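Ankyrin repeat domain protein (Legionella pneumophila subsp. pneumophila, PDB 6MCA) probably acts as a secreted effector that engages host LARP7 of the 7SK snRNP complex, pairing ankyrin repeats with a cysteine protease-like fold. Local coordinates at residues A[58-63]-A[83-88]; A[49-52]-A[56-59]; A[66-71]-A[104-109]; A[30-35]-A[237-242]. All blocks are in the same frame, centred on the assembly; numbering follows the deposited sequence.

Interaction 1: residues A[58-63]-A[83-88]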
loop_
_atom_site.group_PDB
_atom_site.type_symbol
_atom_site.label_atom_id
_atom_site.label_comp_id
_atom_site.label_asym_id
_atom_site.label_seq_id
_atom_site.Cartn_x
_atom_site.Cartn_y
_atom_site.Cartn_z
ATOM N N PRO A 58 8.652 14.973 -20.732
ATOM C CA PRO A 58 7.909 14.551 -21.933
ATOM C C PRO A 58 7.804 13.039 -22.085
ATOM O O PRO A 58 6.749 12.532 -22.486
ATOM C CB PRO A 58 8.714 15.188 -23.074
ATOM C CG PRO A 58 9.339 16.388 -22.460
ATOM C CD PRO A 58 9.649 16.017 -21.036
ATOM N N LEU A 59 8.871 12.304 -21.761
ATOM C CA LEU A 59 8.819 10.848 -21.850
ATOM C C LEU A 59 7.850 10.267 -20.827
ATOM O O LEU A 59 7.115 9.319 -21.127
ATOM C CB LEU A 59 10.217 10.261 -21.662
ATOM C CG LEU A 59 10.361 8.767 -21.958
ATOM C CD1 LEU A 59 9.952 8.466 -23.392
ATOM C CD2 LEU A 59 11.784 8.302 -21.690
ATOM N N ILE A 60 7.833 10.823 -19.614
ATOM C CA ILE A 60 6.879 10.362 -18.611
ATOM C C ILE A 60 5.455 10.714 -19.023
ATOM O O ILE A 60 4.521 9.947 -18.761
ATOM C CB ILE A 60 7.243 10.938 -17.229
ATOM C CG1 ILE A 60 8.582 10.366 -16.756
ATOM C CG2 ILE A 60 6.151 10.645 -16.214
ATOM C CD1 ILE A 60 8.979 10.805 -15.363
ATOM N N GLU A 61 5.261 11.858 -19.683
ATOM C CA GLU A 61 3.946 12.176 -20.233
ATOM C C GLU A 61 3.525 11.143 -21.272
ATOM O O GLU A 61 2.372 10.693 -21.283
ATOM C CB GLU A 61 3.955 13.577 -20.846
ATOM C CG GLU A 61 4.163 14.703 -19.848
ATOM C CD GLU A 61 2.913 15.027 -19.053
ATOM O OE1 GLU A 61 1.838 14.479 -19.378
ATOM O OE2 GLU A 61 3.004 15.836 -18.105
ATOM N N CYS A 62 4.453 10.756 -22.152
ATOM C CA CYS A 62 4.161 9.720 -23.138
ATOM C C CYS A 62 3.789 8.406 -22.464
ATOM O O CYS A 62 2.860 7.716 -22.898
ATOM C CB CYS A 62 5.364 9.520 -24.059
ATOM S SG CYS A 62 5.725 10.922 -25.127
ATOM N N ALA A 63 4.513 8.042 -21.404
ATOM C CA ALA A 63 4.210 6.805 -20.691
ATOM C C ALA A 63 2.834 6.868 -20.037
ATOM O O ALA A 63 2.064 5.902 -20.099
ATOM C CB ALA A 63 5.291 6.521 -19.648
ATOM N N LYS A 83 15.206 9.222 -16.298
ATOM C CA LYS A 83 14.990 10.394 -15.454
ATOM C C LYS A 83 13.621 10.315 -14.792
ATOM O O LYS A 83 12.605 10.230 -15.495
ATOM C CB LYS A 83 15.107 11.682 -16.261
ATOM C CG LYS A 83 14.911 12.928 -15.412
ATOM C CD LYS A 83 15.185 14.201 -16.188
ATOM C CE LYS A 83 15.026 15.420 -15.292
ATOM N NZ LYS A 83 15.305 16.690 -16.014
ATOM N N PRO A 84 13.541 10.338 -13.464
ATOM C CA PRO A 84 12.240 10.206 -12.803
ATOM C C PRO A 84 11.622 11.547 -12.447
ATOM O O PRO A 84 12.243 12.598 -12.633
ATOM C CB PRO A 84 12.589 9.409 -11.544
ATOM C CG PRO A 84 13.959 9.932 -11.184
ATOM C CD PRO A 84 14.650 10.294 -12.495
ATOM N N ASP A 85 10.397 11.518 -11.931
ATOM C CA ASP A 85 9.795 12.701 -11.332
ATOM C C ASP A 85 10.284 12.806 -9.887
ATOM O O ASP A 85 11.172 12.065 -9.454
ATOM C CB ASP A 85 8.274 12.643 -11.449
ATOM C CG ASP A 85 7.687 11.377 -10.858
ATOM O OD1 ASP A 85 7.627 11.273 -9.616
ATOM O OD2 ASP A 85 7.278 10.488 -11.634
ATOM N N VAL A 86 9.702 13.728 -9.116
ATOM C CA VAL A 86 10.195 13.983 -7.762
ATOM C C VAL A 86 10.002 12.764 -6.865
ATOM O O VAL A 86 10.761 12.562 -5.909
ATOM C CB VAL A 86 9.513 15.238 -7.179
ATOM C CG1 VAL A 86 8.024 15.002 -6.984
ATOM C CG2 VAL A 86 10.177 15.657 -5.872
ATOM N N THR A 87 9.010 11.924 -7.163
ATOM C CA THR A 87 8.749 10.742 -6.350
ATOM C C THR A 87 9.684 9.582 -6.663
ATOM O O THR A 87 9.674 8.587 -5.931
ATOM C CB THR A 87 7.300 10.281 -6.531
ATOM O OG1 THR A 87 7.166 9.601 -7.787
ATOM C CG2 THR A 87 6.354 11.472 -6.503
ATOM N N GLY A 88 10.486 9.681 -7.720
ATOM C CA GLY A 88 11.369 8.606 -8.113
ATOM C C GLY A 88 10.797 7.647 -9.133
ATOM O O GLY A 88 11.450 6.644 -9.449
#
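Ile60 reaches from the first turn of helix 58-65 to the main chain of Lys83, Pro84 and Asp85, in the loop that leads into helix 91-97 of the ankyrin array. In this fold, helical hairpins stack through such loops as well as through their helices. The contact here depends on one methyl: CD1 of Ile60 lies 3.7 Å from Lys83 O and 3.8 Å from Asp85 N, resting against the backbone. An extended chain makes this reach possible, with CG1 opposite the carbonyl carbon and CD1 trans beyond it (chi2 -176°). Pro91 and Trp94 of helix 91-97 also touch Ile60, bedding it between loop and helix.

Asp85 supplies the polar half. Its carboxylate sits between the backbone N and carbonyl carbon (chi1 55°), which folds it back over its own loop. OD1 accepts from Thr87 N at 2.9 Å, closing an Asx turn. Thr87 OG1 donates to the same oxygen at 2.5 Å, using the syn lone pair of Asp85 OD1, whereas the amide arrives on the anti side, 20° out of the carboxylate plane. Two donors two residues on thus fix the rotation of the group, and OD2 is taken by the indole NE1 of Trp94. Around the same corner, Asp85 to Gly88 form a type I beta turn, closed by Gly88 N bonding to Asp85 O. Lys83 leaves in another direction, its stretched chain carrying NZ to Asp49 O. The carboxylate also meets the isoleucine itself, OD2 of Asp85 standing 4.1 Å from CD1 of Ile60.

Interaction 2: residues A[49-52]-A[56-59]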
loop_
_atom_site.group_PDB
_atom_site.type_symbol
_atom_site.label_atom_id
_atom_site.label_comp_id
_atom_site.label_asym_id
_atom_site.label_seq_id
_atom_site.Cartn_x
_atom_site.Cartn_y
_atom_site.Cartn_z
ATOM N N ASP A 49 14.378 16.934 -21.645
ATOM C CA ASP A 49 14.413 16.293 -20.339
ATOM C C ASP A 49 13.846 17.184 -19.242
ATOM O O ASP A 49 13.903 16.815 -18.065
ATOM C CB ASP A 49 15.850 15.892 -19.985
ATOM C CG ASP A 49 16.393 14.796 -20.883
ATOM O OD1 ASP A 49 15.677 13.799 -21.109
ATOM O OD2 ASP A 49 17.542 14.932 -21.358
ATOM N N ASP A 50 13.301 18.346 -19.599
ATOM C CA ASP A 50 12.856 19.308 -18.600
ATOM C C ASP A 50 11.591 18.830 -17.898
ATOM O O ASP A 50 10.724 18.194 -18.502
ATOM C CB ASP A 50 12.602 20.670 -19.248
ATOM C CG ASP A 50 13.880 21.443 -19.511
ATOM O OD1 ASP A 50 14.842 21.290 -18.729
ATOM O OD2 ASP A 50 13.921 22.210 -20.497
ATOM N N ILE A 51 11.494 19.146 -16.609
ATOM C CA ILE A 51 10.277 18.900 -15.845
ATOM C C ILE A 51 9.250 19.959 -16.217
ATOM O O ILE A 51 9.530 21.161 -16.149
ATOM C CB ILE A 51 10.573 18.913 -14.337
ATOM C CG1 ILE A 51 11.544 17.787 -13.971
ATOM C CG2 ILE A 51 9.285 18.802 -13.539
ATOM C CD1 ILE A 51 10.933 16.403 -14.032
ATOM N N ASP A 52 8.058 19.520 -16.614
ATOM C CA ASP A 52 7.047 20.432 -17.128
ATOM C C ASP A 52 6.197 20.991 -15.986
ATOM O O ASP A 52 6.483 20.786 -14.803
ATOM C CB ASP A 52 6.200 19.739 -18.197
ATOM C CG ASP A 52 5.494 18.489 -17.685
ATOM O OD1 ASP A 52 5.309 18.339 -16.458
ATOM O OD2 ASP A 52 5.126 17.642 -18.525
ATOM N N PHE A 56 6.315 16.394 -14.593
ATOM C CA PHE A 56 6.763 15.243 -15.359
ATOM C C PHE A 56 7.681 15.686 -16.491
ATOM O O PHE A 56 7.810 16.874 -16.796
ATOM C CB PHE A 56 5.569 14.462 -15.927
ATOM C CG PHE A 56 4.617 13.964 -14.880
ATOM C CD1 PHE A 56 5.042 13.081 -13.905
ATOM C CD2 PHE A 56 3.293 14.372 -14.875
ATOM C CE1 PHE A 56 4.172 12.620 -12.939
ATOM C CE2 PHE A 56 2.416 13.912 -13.911
ATOM C CZ PHE A 56 2.857 13.034 -12.943
ATOM N N THR A 57 8.329 14.708 -17.108
ATOM C CA THR A 57 9.105 14.902 -18.320
ATOM C C THR A 57 8.270 14.521 -19.532
ATOM O O THR A 57 7.253 13.834 -19.405
ATOM C CB THR A 57 10.382 14.053 -18.281
ATOM O OG1 THR A 57 10.040 12.666 -18.377
ATOM C CG2 THR A 57 11.148 14.294 -16.990
ATOM N N PRO A 58 8.652 14.973 -20.732
ATOM C CA PRO A 58 7.909 14.551 -21.933
ATOM C C PRO A 58 7.804 13.039 -22.085
ATOM O O PRO A 58 6.749 12.532 -22.486
ATOM C CB PRO A 58 8.714 15.188 -23.074
ATOM C CG PRO A 58 9.339 16.388 -22.460
ATOM C CD PRO A 58 9.649 16.017 -21.036
ATOM N N LEU A 59 8.871 12.304 -21.761
ATOM C CA LEU A 59 8.819 10.848 -21.850
ATOM C C LEU A 59 7.850 10.267 -20.827
ATOM O O LEU A 59 7.115 9.319 -21.127
ATOM C CB LEU A 59 10.217 10.261 -21.662
ATOM C CG LEU A 59 10.361 8.767 -21.958
ATOM C CD1 LEU A 59 9.952 8.466 -23.392
ATOM C CD2 LEU A 59 11.784 8.302 -21.690
#
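Asp52 and Phe56 grip each other twice across a tight loop. The backbone N of Asp52 donates to Phe56 O at 2.7 Å, with an N-H...O angle of 165°. In return Phe56 N donates to OD1 of Asp52 at 2.9 Å, meeting the carboxylate from above, 42° out of its plane. The aspartate can turn back over the loop because CG lies between its backbone N and carbonyl carbon (chi1 59°). OD1 also accepts from Tyr54 N, an Asx-turn bond, so two amides hold this oxygen.

In the neighbouring residue, Ile51 bends its CD1 in against CG2 of Thr57 at 3.6 Å, the two side chains crossing at a slant. The threonine methyl thus faces the loop while OG1 points to the helix and caps Ile60 N. Contacts to backbone oxygens complete the join: Ile51 CA makes a CH...O approach to Phe56 O at 3.3 Å, and Asp50 O lies 3.5 Å from Pro58 CD.

Thr57-Pro58-Leu59 matches the first three residues of the TPLH signature that opens the first helix of an ankyrin repeat; Ile60 takes the histidine position. The Phe56 ring leaves the loop to stand edge-to-face with Trp94 of helix 91-97. OD2 of Asp52 approaches Glu61 of helix 58-65, a closeness that may favour a shared proton, while Pro58 packs on Ile30 of helix 26-31 and Leu74 of helix 68-76.

Interaction 3: residues A[66-71]-A[104-109]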
loop_
_atom_site.group_PDB
_atom_site.type_symbol
_atom_site.label_atom_id
_atom_site.label_comp_id
_atom_site.label_asym_id
_atom_site.label_seq_id
_atom_site.Cartn_x
_atom_site.Cartn_y
_atom_site.Cartn_z
ATOM N N ARG A 66 0.241 6.663 -22.789
ATOM C CA ARG A 66 0.363 5.488 -23.658
ATOM C C ARG A 66 0.611 5.873 -25.116
ATOM O O ARG A 66 0.130 5.209 -26.037
ATOM C CB ARG A 66 -0.871 4.588 -23.555
ATOM C CG ARG A 66 -1.245 4.163 -22.149
ATOM C CD ARG A 66 -2.638 3.556 -22.143
ATOM N NE ARG A 66 -3.010 3.035 -20.832
ATOM C CZ ARG A 66 -2.847 1.770 -20.462
ATOM N NH1 ARG A 66 -2.318 0.894 -21.305
ATOM N NH2 ARG A 66 -3.216 1.380 -19.249
ATOM N N GLN A 67 1.350 6.963 -25.325
ATOM C CA GLN A 67 1.646 7.488 -26.657
ATOM C C GLN A 67 3.020 6.970 -27.067
ATOM O O GLN A 67 4.048 7.544 -26.702
ATOM C CB GLN A 67 1.599 9.011 -26.656
ATOM C CG GLN A 67 0.208 9.584 -26.456
ATOM C CD GLN A 67 -0.572 9.669 -27.751
ATOM O OE1 GLN A 67 -0.642 10.725 -28.375
ATOM N NE2 GLN A 67 -1.154 8.551 -28.167
ATOM N N ILE A 68 3.032 5.886 -27.842
ATOM C CA ILE A 68 4.290 5.205 -28.126
ATOM C C ILE A 68 5.061 5.882 -29.259
ATOM O O ILE A 68 6.296 5.857 -29.264
ATOM C CB ILE A 68 4.028 3.715 -28.420
ATOM C CG1 ILE A 68 5.341 2.928 -28.430
ATOM C CG2 ILE A 68 3.266 3.539 -29.729
ATOM C CD1 ILE A 68 5.182 1.474 -28.051
ATOM N N LYS A 69 4.372 6.504 -30.221
ATOM C CA LYS A 69 5.086 7.168 -31.311
ATOM C C LYS A 69 5.850 8.393 -30.817
ATOM O O LYS A 69 7.003 8.618 -31.214
ATOM C CB LYS A 69 4.106 7.554 -32.419
ATOM C CG LYS A 69 3.082 6.477 -32.748
ATOM C CD LYS A 69 3.066 6.152 -34.234
ATOM C CE LYS A 69 4.074 5.066 -34.576
ATOM N NZ LYS A 69 3.941 4.610 -35.989
ATOM N N ILE A 70 5.232 9.192 -29.947
ATOM C CA ILE A 70 5.926 10.349 -29.390
ATOM C C ILE A 70 7.089 9.899 -28.514
ATOM O O ILE A 70 8.143 10.545 -28.476
ATOM C CB ILE A 70 4.938 11.242 -28.619
ATOM C CG1 ILE A 70 3.677 11.475 -29.454
ATOM C CG2 ILE A 70 5.592 12.563 -28.251
ATOM C CD1 ILE A 70 2.816 12.618 -28.963
ATOM N N ALA A 71 6.923 8.775 -27.810
ATOM C CA ALA A 71 8.021 8.241 -27.011
ATOM C C ALA A 71 9.172 7.778 -27.896
ATOM O O ALA A 71 10.343 7.963 -27.548
ATOM C CB ALA A 71 7.522 7.097 -26.129
ATOM N N THR A 104 6.483 -0.651 -22.197
ATOM C CA THR A 104 7.505 -1.255 -21.349
ATOM C C THR A 104 8.613 -1.881 -22.187
ATOM O O THR A 104 9.799 -1.730 -21.874
ATOM C CB THR A 104 6.877 -2.301 -20.427
ATOM O OG1 THR A 104 5.852 -1.690 -19.633
ATOM C CG2 THR A 104 7.929 -2.909 -19.508
ATOM N N LYS A 105 8.242 -2.585 -23.259
ATOM C CA LYS A 105 9.241 -3.195 -24.129
ATOM C C LYS A 105 10.082 -2.137 -24.831
ATOM O O LYS A 105 11.305 -2.286 -24.947
ATOM C CB LYS A 105 8.557 -4.106 -25.150
ATOM C CG LYS A 105 9.508 -4.990 -25.940
ATOM C CD LYS A 105 8.770 -5.751 -27.029
ATOM C CE LYS A 105 9.718 -6.609 -27.850
ATOM N NZ LYS A 105 9.032 -7.228 -29.018
ATOM N N LEU A 106 9.448 -1.059 -25.298
ATOM C CA LEU A 106 10.191 0.028 -25.928
ATOM C C LEU A 106 11.194 0.638 -24.957
ATOM O O LEU A 106 12.353 0.877 -25.312
ATOM C CB LEU A 106 9.226 1.095 -26.443
ATOM C CG LEU A 106 9.873 2.411 -26.883
ATOM C CD1 LEU A 106 10.774 2.198 -28.092
ATOM C CD2 LEU A 106 8.821 3.470 -27.167
ATOM N N LEU A 107 10.762 0.893 -23.719
ATOM C CA LEU A 107 11.658 1.493 -22.736
ATOM C C LEU A 107 12.806 0.553 -22.387
ATOM O O LEU A 107 13.965 0.979 -22.318
ATOM C CB LEU A 107 10.875 1.880 -21.481
ATOM C CG LEU A 107 9.873 3.022 -21.658
ATOM C CD1 LEU A 107 9.084 3.248 -20.380
ATOM C CD2 LEU A 107 10.583 4.297 -22.086
ATOM N N LEU A 108 12.507 -0.730 -22.170
ATOM C CA LEU A 108 13.553 -1.690 -21.829
ATOM C C LEU A 108 14.537 -1.882 -22.975
ATOM O O LEU A 108 15.723 -2.138 -22.733
ATOM C CB LEU A 108 12.930 -3.030 -21.439
ATOM C CG LEU A 108 12.217 -3.093 -20.086
ATOM C CD1 LEU A 108 11.460 -4.404 -19.943
ATOM C CD2 LEU A 108 13.211 -2.917 -18.950
ATOM N N THR A 109 14.070 -1.765 -24.220
ATOM C CA THR A 109 14.958 -1.931 -25.366
ATOM C C THR A 109 16.064 -0.881 -25.367
ATOM O O THR A 109 17.211 -1.178 -25.720
ATOM C CB THR A 109 14.153 -1.861 -26.664
ATOM O OG1 THR A 109 13.189 -2.922 -26.689
ATOM C CG2 THR A 109 15.067 -1.986 -27.875
#
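Ile68 and Leu106 bring the backbones of helices 68-76 and 101-109 to their nearest approach within these segments, 8.2 Å between their CA atoms. Leu106 fills that gap. Its CG stands trans to the backbone N (chi1 169°), sending CD2 across to the neighbouring helix, where it meets CG1 of Ile68 at 3.7 Å and the CB methyl of Ala71 at 4.0 Å. One methyl therefore touches two residues spaced about one turn apart, and the small alanine lets it lie close to the helix surface. The isoleucine part is less certain, since Ile68 was modelled in two conformers.

Such side-by-side packing belongs to the ankyrin fold, in which the second helix of each helix-turn-helix hairpin lies beside its counterpart in the next; helix 101-109 lies in a predicted repeat. Ala71 also touches Leu59 and Cys62 of helix 58-65, whereas Thr104 and Leu108 pack against helices 91-97 and 134-142. Arg66, with positive phi, ends the preceding helix in a Schellman motif and Gln67 takes the N-cap of the next. In helix 101-109, Lys105 O accepts from Thr109 N at 2.9 Å and, on the opposite face of its carbonyl plane, from Thr109 OG1 at 2.6 Å.

Interaction 4: residues A[30-35]-A[237-242]. With TLA (L(+)-tartaric acid), chain C.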
loop_
_atom_site.group_PDB
_atom_site.type_symbol
_atom_site.label_atom_id
_atom_site.label_comp_id
_atom_site.label_asym_id
_atom_site.label_seq_id
_atom_site.Cartn_x
_atom_site.Cartn_y
_atom_site.Cartn_z
ATOM N N ILE A 30 1.465 16.634 -25.878
ATOM C CA ILE A 30 1.435 15.198 -25.612
ATOM C C ILE A 30 0.075 14.783 -25.063
ATOM O O ILE A 30 -0.505 13.779 -25.492
ATOM C CB ILE A 30 2.577 14.815 -24.653
ATOM C CG1 ILE A 30 3.930 14.954 -25.357
ATOM C CG2 ILE A 30 2.388 13.404 -24.118
ATOM C CD1 ILE A 30 5.120 14.709 -24.453
ATOM N N ILE A 31 -0.458 15.557 -24.116
ATOM C CA ILE A 31 -1.750 15.230 -23.516
ATOM C C ILE A 31 -2.853 15.264 -24.568
ATOM O O ILE A 31 -3.777 14.442 -24.547
ATOM C CB ILE A 31 -2.045 16.187 -22.344
ATOM C CG1 ILE A 31 -1.079 15.924 -21.188
ATOM C CG2 ILE A 31 -3.485 16.046 -21.874
ATOM C CD1 ILE A 31 -0.906 17.106 -20.262
ATOM N N SER A 32 -2.764 16.198 -25.512
ATOM C CA SER A 32 -3.751 16.324 -26.577
ATOM C C SER A 32 -3.490 15.380 -27.747
ATOM O O SER A 32 -4.151 15.512 -28.783
ATOM C CB SER A 32 -3.799 17.769 -27.080
ATOM O OG SER A 32 -4.190 18.653 -26.043
ATOM N N HIS A 33 -2.542 14.452 -27.605
ATOM C CA HIS A 33 -2.243 13.442 -28.622
ATOM C C HIS A 33 -1.735 14.059 -29.923
ATOM O O HIS A 33 -1.879 13.470 -30.997
ATOM C CB HIS A 33 -3.456 12.545 -28.893
ATOM C CG HIS A 33 -3.769 11.602 -27.774
ATOM N ND1 HIS A 33 -3.851 10.238 -27.952
ATOM C CD2 HIS A 33 -4.021 11.826 -26.462
ATOM C CE1 HIS A 33 -4.136 9.661 -26.798
ATOM N NE2 HIS A 33 -4.245 10.602 -25.878
ATOM N N ARG A 34 -1.130 15.240 -29.839
ATOM C CA ARG A 34 -0.488 15.875 -30.981
ATOM C C ARG A 34 1.018 15.677 -30.895
ATOM O O ARG A 34 1.617 15.850 -29.829
ATOM C CB ARG A 34 -0.811 17.369 -31.042
ATOM C CG ARG A 34 -2.196 17.698 -31.573
ATOM C CD ARG A 34 -2.379 19.201 -31.716
ATOM N NE ARG A 34 -2.600 19.850 -30.427
ATOM C CZ ARG A 34 -2.525 21.162 -30.227
ATOM N NH1 ARG A 34 -2.741 21.663 -29.019
ATOM N NH2 ARG A 34 -2.233 21.974 -31.234
ATOM N N MET A 35 1.625 15.311 -32.014
ATOM C CA MET A 35 3.074 15.161 -32.061
ATOM C C MET A 35 3.727 16.528 -31.898
ATOM O O MET A 35 3.443 17.437 -32.689
ATOM C CB MET A 35 3.509 14.513 -33.372
ATOM C CG MET A 35 5.017 14.393 -33.524
ATOM S SD MET A 35 5.720 13.134 -32.442
ATOM C CE MET A 35 5.075 11.644 -33.197
ATOM N N HIS A 237 -3.012 11.498 -13.525
ATOM C CA HIS A 237 -3.126 12.037 -14.873
ATOM C C HIS A 237 -3.161 13.561 -14.828
ATOM O O HIS A 237 -3.887 14.137 -14.009
ATOM C CB HIS A 237 -4.377 11.498 -15.560
ATOM C CG HIS A 237 -4.313 11.548 -17.054
ATOM N ND1 HIS A 237 -4.362 12.729 -17.763
ATOM C CD2 HIS A 237 -4.201 10.561 -17.975
ATOM C CE1 HIS A 237 -4.283 12.468 -19.055
ATOM N NE2 HIS A 237 -4.185 11.160 -19.211
ATOM N N PRO A 238 -2.394 14.248 -15.679
ATOM C CA PRO A 238 -2.374 15.718 -15.627
ATOM C C PRO A 238 -3.669 16.372 -16.082
ATOM O O PRO A 238 -3.935 17.511 -15.678
ATOM C CB PRO A 238 -1.209 16.086 -16.557
ATOM C CG PRO A 238 -1.059 14.908 -17.462
ATOM C CD PRO A 238 -1.420 13.709 -16.643
ATOM N N ARG A 239 -4.481 15.700 -16.902
ATOM C CA ARG A 239 -5.706 16.314 -17.418
ATOM C C ARG A 239 -6.648 15.190 -17.855
ATOM O O ARG A 239 -6.441 14.584 -18.908
ATOM C CB ARG A 239 -5.398 17.263 -18.567
ATOM C CG ARG A 239 -6.623 17.796 -19.294
ATOM C CD ARG A 239 -6.232 18.441 -20.615
ATOM N NE ARG A 239 -5.191 19.450 -20.440
ATOM C CZ ARG A 239 -4.485 19.979 -21.434
ATOM N NH1 ARG A 239 -3.556 20.890 -21.176
ATOM N NH2 ARG A 239 -4.702 19.595 -22.684
ATOM N N LEU A 240 -7.675 14.935 -17.048
ATOM C CA LEU A 240 -8.647 13.901 -17.377
ATOM C C LEU A 240 -9.469 14.303 -18.596
ATOM O O LEU A 240 -9.769 15.479 -18.813
ATOM C CB LEU A 240 -9.570 13.635 -16.188
ATOM C CG LEU A 240 -8.901 13.098 -14.922
ATOM C CD1 LEU A 240 -9.933 12.871 -13.829
ATOM C CD2 LEU A 240 -8.137 11.817 -15.221
ATOM N N GLY A 241 -9.838 13.304 -19.395
ATOM C CA GLY A 241 -10.562 13.552 -20.625
ATOM C C GLY A 241 -11.832 12.741 -20.776
ATOM O O GLY A 241 -12.373 12.229 -19.791
ATOM N N GLU A 242 -12.305 12.611 -22.018
ATOM C CA GLU A 242 -13.594 11.973 -22.272
ATOM C C GLU A 242 -13.617 10.529 -21.783
ATOM O O GLU A 242 -14.597 10.091 -21.168
ATOM C CB GLU A 242 -13.919 12.039 -23.765
ATOM C CG GLU A 242 -15.124 11.211 -24.181
HETATM O O1 TLA C . -4.448 10.262 -22.822
HETATM O O11 TLA C . -4.646 9.260 -20.894
HETATM C C1 TLA C . -4.608 9.207 -22.152
HETATM C C2 TLA C . -4.756 7.864 -22.862
HETATM O O2 TLA C . -4.409 8.009 -24.211
HETATM C C3 TLA C . -6.202 7.384 -22.758
HETATM O O3 TLA C . -6.937 7.868 -23.848
HETATM C C4 TLA C . -6.228 5.857 -22.765
HETATM O O4 TLA C . -6.676 5.240 -23.766
HETATM O O41 TLA C . -5.799 5.216 -21.770
#
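Ile31 meets Pro238 and Arg239 with separate branches of its side chain. CD1 lies 3.6 Å from CG of Pro238, the two side chains running past each other in opposite directions. CG2, trans to the backbone N, lies under one face of the Arg239 guanidinium and is 3.8 Å from NH2. At the edge of that group, in its plane, Ser32 OG comes within 3.5 Å of NH2; the hydroxyl has its hydrogen-bonded partner in Asn28 O. A bend at chi3 (-53°) swings the arginine end back over Ile31.

A tartrate, probably from the crystallisation liquor, links the two segments through one carboxylate. His33 NE2 donates to its O1 at 3.1 Å in a nearly straight bond (167°), and His237 NE2 donates to O11 at 2.6 Å. The molecule is also bonded to Thr65 O.

Backbone features surround both histidines. His33 is the C-prime residue of a Schellman motif: its positive phi ends helix 26-31, with His33 N bonded to Ile30 O and Arg34 N to Asp29 O. Its CG is anti to the carbonyl carbon (chi1 -71°). His237 is oriented through its other nitrogen, because Arg239 N donates to ND1 at 3.1 Å almost exactly in the ring plane.

Further out, His244 of helix 242-251 stands edge-to-face to His237 and accepts from Gly241 N, the N-cap of that helix. Tyr54 touches Ile31 and Pro238 and makes a weak hydrogen bond with Arg239 NH1, while Glu61 of helix 58-65 packs on Ile31 and Pro238.

In the fold
Interactions 1 and 2 are the closest pair, their centres about 6 Å apart, sharing Pro58 and Leu59 and helix 58-65. Interaction 3 lies about 13 Å from interaction 1 between centres and uses helix 68-76, which follows directly in the chain; its segments alternate with those of interaction 1, stitching successive hairpins of the ankyrin array together. Interaction 2 closes before interaction 3 opens. Interaction 4, about 14 to 17 Å from the others between centres, spans some 200 residues and encloses all of them, bringing the loop before helix 242-251 against helix 26-31. Short-range contacts thus build the repeat stack, and one long-range contact joins the N-terminal helix 26-31, which packs beside the stack, to a later part of the chain.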